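Local coordinates for protein peptide synthetase NRPS type II-PCP (Streptomyces verticillus, PDB 4NEO) that is a type II peptidyl carrier protein, a small helical protein with a phosphopantetheine attachment site, related to the carrier domains of nonribosomal peptide synthetases, at residues R19-I24 with E58-A63. Residues are numbered along the deposited sequence; the frame is centred on the assembly and turned at random.
Sequences RDIAAI and EELVDA
With CG set anti to the backbone N (chi1 177°), Leu-60 reaches out from the last full turn of helix 54-61 toward helix 7-28, where Ile-24 holds CG1 beside its backbone N (chi1 -72°), which carries CD1 to the incoming leucine. Asp-20, one turn before Ile-24, directs its CA–CB bond toward 58-63, and its CG likewise lies beside the backbone N (chi1 -73°). One methyl does most of the touching: Leu-60 CD2 lies 3.7 Å from Asp-20 CB and 4.0 Å from Ile-24 CD1, and Ile-21 CG1 comes to 4.4 Å of the same CD2. The second methyl, CD1, passes 3.9 Å from Asp-20 OD2. The Asp-20 side chain crosses that of Leu-60 at about a right angle, meeting CD2 with its methylene and CD1 with its carboxylate. No hydrogen bond joins the two segments, and their closest CA atoms, those of Asp-20 and Leu-60, are 8.4 Å apart. Ile-21 and Ile-24 are buried and also pack on Val-57; Ile-21 further meets Val-76 and Thr-80 of helix 76-86, and Leu-17, earlier on helix 7-28, packs on Leu-60 and Val-61. Just beyond Leu-60, helix 54-61 ends in a Schellman motif, with Asp-62 as the C-prime residue at positive phi, Ala-63 N bonded to Glu-58 O at 3.2 Å and Asp-62 N weakly bonded to Glu-59 O. The arrangement is side-chain packing between helix 7-28 and helix 54-61, part of the small helical bundle characteristic of carrier proteins with a phosphopantetheine attachment site.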
loop_
_atom_site.group_PDB
_atom_site.type_symbol
_atom_site.label_atom_id
_atom_site.label_comp_id
_atom_site.label_asym_id
_atom_site.label_seq_id
_atom_site.Cartn_x
_atom_site.Cartn_y
_atom_site.Cartn_z
ATOM N N ARG A 19 -4.759 -0.589 -6.378
ATOM C CA ARG A 19 -5.330 0.686 -6.808
ATOM C C ARG A 19 -5.621 1.559 -5.589
ATOM O O ARG A 19 -5.221 2.721 -5.524
ATOM C CB ARG A 19 -6.661 0.424 -7.512
ATOM C CG ARG A 19 -6.789 0.615 -9.019
ATOM C CD ARG A 19 -8.280 1.012 -9.227
ATOM N NE ARG A 19 -9.001 0.688 -7.984
ATOM C CZ ARG A 19 -9.851 -0.315 -7.841
ATOM N NH1 ARG A 19 -10.308 -0.603 -6.651
ATOM N NH2 ARG A 19 -10.170 -1.053 -8.872
ATOM N N ASP A 20 -6.337 0.994 -4.627
ATOM C CA ASP A 20 -6.716 1.747 -3.431
ATOM C C ASP A 20 -5.519 2.144 -2.584
ATOM O O ASP A 20 -5.484 3.233 -2.036
ATOM C CB ASP A 20 -7.729 0.980 -2.565
ATOM C CG ASP A 20 -9.173 0.933 -3.180
ATOM O OD1 ASP A 20 -9.477 1.598 -4.190
ATOM O OD2 ASP A 20 -10.003 0.207 -2.605
ATOM N N ILE A 21 -4.551 1.239 -2.396
ATOM C CA ILE A 21 -3.370 1.603 -1.626
ATOM C C ILE A 21 -2.594 2.727 -2.361
ATOM O O ILE A 21 -2.176 3.700 -1.725
ATOM C CB ILE A 21 -2.474 0.369 -1.335
ATOM C CG1 ILE A 21 -3.218 -0.551 -0.377
ATOM C CG2 ILE A 21 -1.131 0.775 -0.770
ATOM C CD1 ILE A 21 -2.477 -1.859 -0.065
ATOM N N ALA A 22 -2.462 2.640 -3.684
ATOM C CA ALA A 22 -1.759 3.680 -4.412
ATOM C C ALA A 22 -2.436 5.043 -4.179
ATOM O O ALA A 22 -1.753 6.039 -4.003
ATOM C CB ALA A 22 -1.686 3.361 -5.891
ATOM N N ALA A 23 -3.773 5.083 -4.169
ATOM C CA ALA A 23 -4.472 6.339 -3.966
ATOM C C ALA A 23 -4.195 6.894 -2.577
ATOM O O ALA A 23 -4.038 8.101 -2.427
ATOM C CB ALA A 23 -5.965 6.148 -4.161
ATOM N N ILE A 24 -4.115 6.023 -1.565
ATOM C CA ILE A 24 -3.742 6.447 -0.193
ATOM C C ILE A 24 -2.351 7.059 -0.137
ATOM O O ILE A 24 -2.171 8.124 0.458
ATOM C CB ILE A 24 -3.860 5.264 0.796
ATOM C CG1 ILE A 24 -5.322 4.940 1.048
ATOM C CG2 ILE A 24 -3.148 5.532 2.114
ATOM C CD1 ILE A 24 -5.511 3.603 1.755
ATOM N N GLU A 58 -4.964 0.189 7.139
ATOM C CA GLU A 58 -5.580 -0.641 8.132
ATOM C C GLU A 58 -7.111 -0.406 8.171
ATOM O O GLU A 58 -7.898 -1.364 8.308
ATOM C CB GLU A 58 -5.031 -0.335 9.547
ATOM C CG GLU A 58 -3.625 -0.825 9.913
ATOM C CD GLU A 58 -3.191 -0.319 11.319
ATOM O OE1 GLU A 58 -3.207 0.913 11.536
ATOM O OE2 GLU A 58 -2.816 -1.106 12.212
ATOM N N GLU A 59 -7.539 0.853 8.119
ATOM C CA GLU A 59 -8.992 1.148 8.065
ATOM C C GLU A 59 -9.536 0.521 6.783
ATOM O O GLU A 59 -10.546 -0.130 6.813
ATOM C CB GLU A 59 -9.287 2.651 8.112
ATOM C CG GLU A 59 -9.209 3.251 9.512
ATOM C CD GLU A 59 -8.681 4.688 9.556
ATOM O OE1 GLU A 59 -8.818 5.390 8.523
ATOM O OE2 GLU A 59 -8.124 5.109 10.621
ATOM N N LEU A 60 -8.831 0.660 5.672
ATOM C CA LEU A 60 -9.294 0.081 4.390
ATOM C C LEU A 60 -9.602 -1.427 4.404
ATOM O O LEU A 60 -10.626 -1.843 3.878
ATOM C CB LEU A 60 -8.291 0.390 3.324
ATOM C CG LEU A 60 -8.517 -0.156 1.911
ATOM C CD1 LEU A 60 -9.727 0.513 1.319
ATOM C CD2 LEU A 60 -7.334 0.074 1.032
ATOM N N VAL A 61 -8.724 -2.234 5.019
ATOM C CA VAL A 61 -8.830 -3.720 5.010
ATOM C C VAL A 61 -9.376 -4.229 6.332
ATOM O O VAL A 61 -9.566 -5.421 6.541
ATOM C CB VAL A 61 -7.459 -4.358 4.652
ATOM C CG1 VAL A 61 -6.940 -3.776 3.330
ATOM C CG2 VAL A 61 -6.371 -4.071 5.710
ATOM N N ASP A 62 -9.649 -3.289 7.226
ATOM C CA ASP A 62 -10.176 -3.556 8.558
ATOM C C ASP A 62 -9.338 -4.575 9.330
ATOM O O ASP A 62 -9.843 -5.539 9.882
ATOM C CB ASP A 62 -11.641 -3.991 8.521
ATOM C CG ASP A 62 -12.262 -4.017 9.935
ATOM O OD1 ASP A 62 -11.951 -3.085 10.734
ATOM O OD2 ASP A 62 -13.020 -4.965 10.264
ATOM N N ALA A 63 -8.047 -4.325 9.404
ATOM C CA ALA A 63 -7.113 -5.202 10.090
ATOM C C ALA A 63 -5.912 -4.385 10.503
ATOM O O ALA A 63 -5.489 -3.522 9.760
ATOM C CB ALA A 63 -6.661 -6.306 9.161
#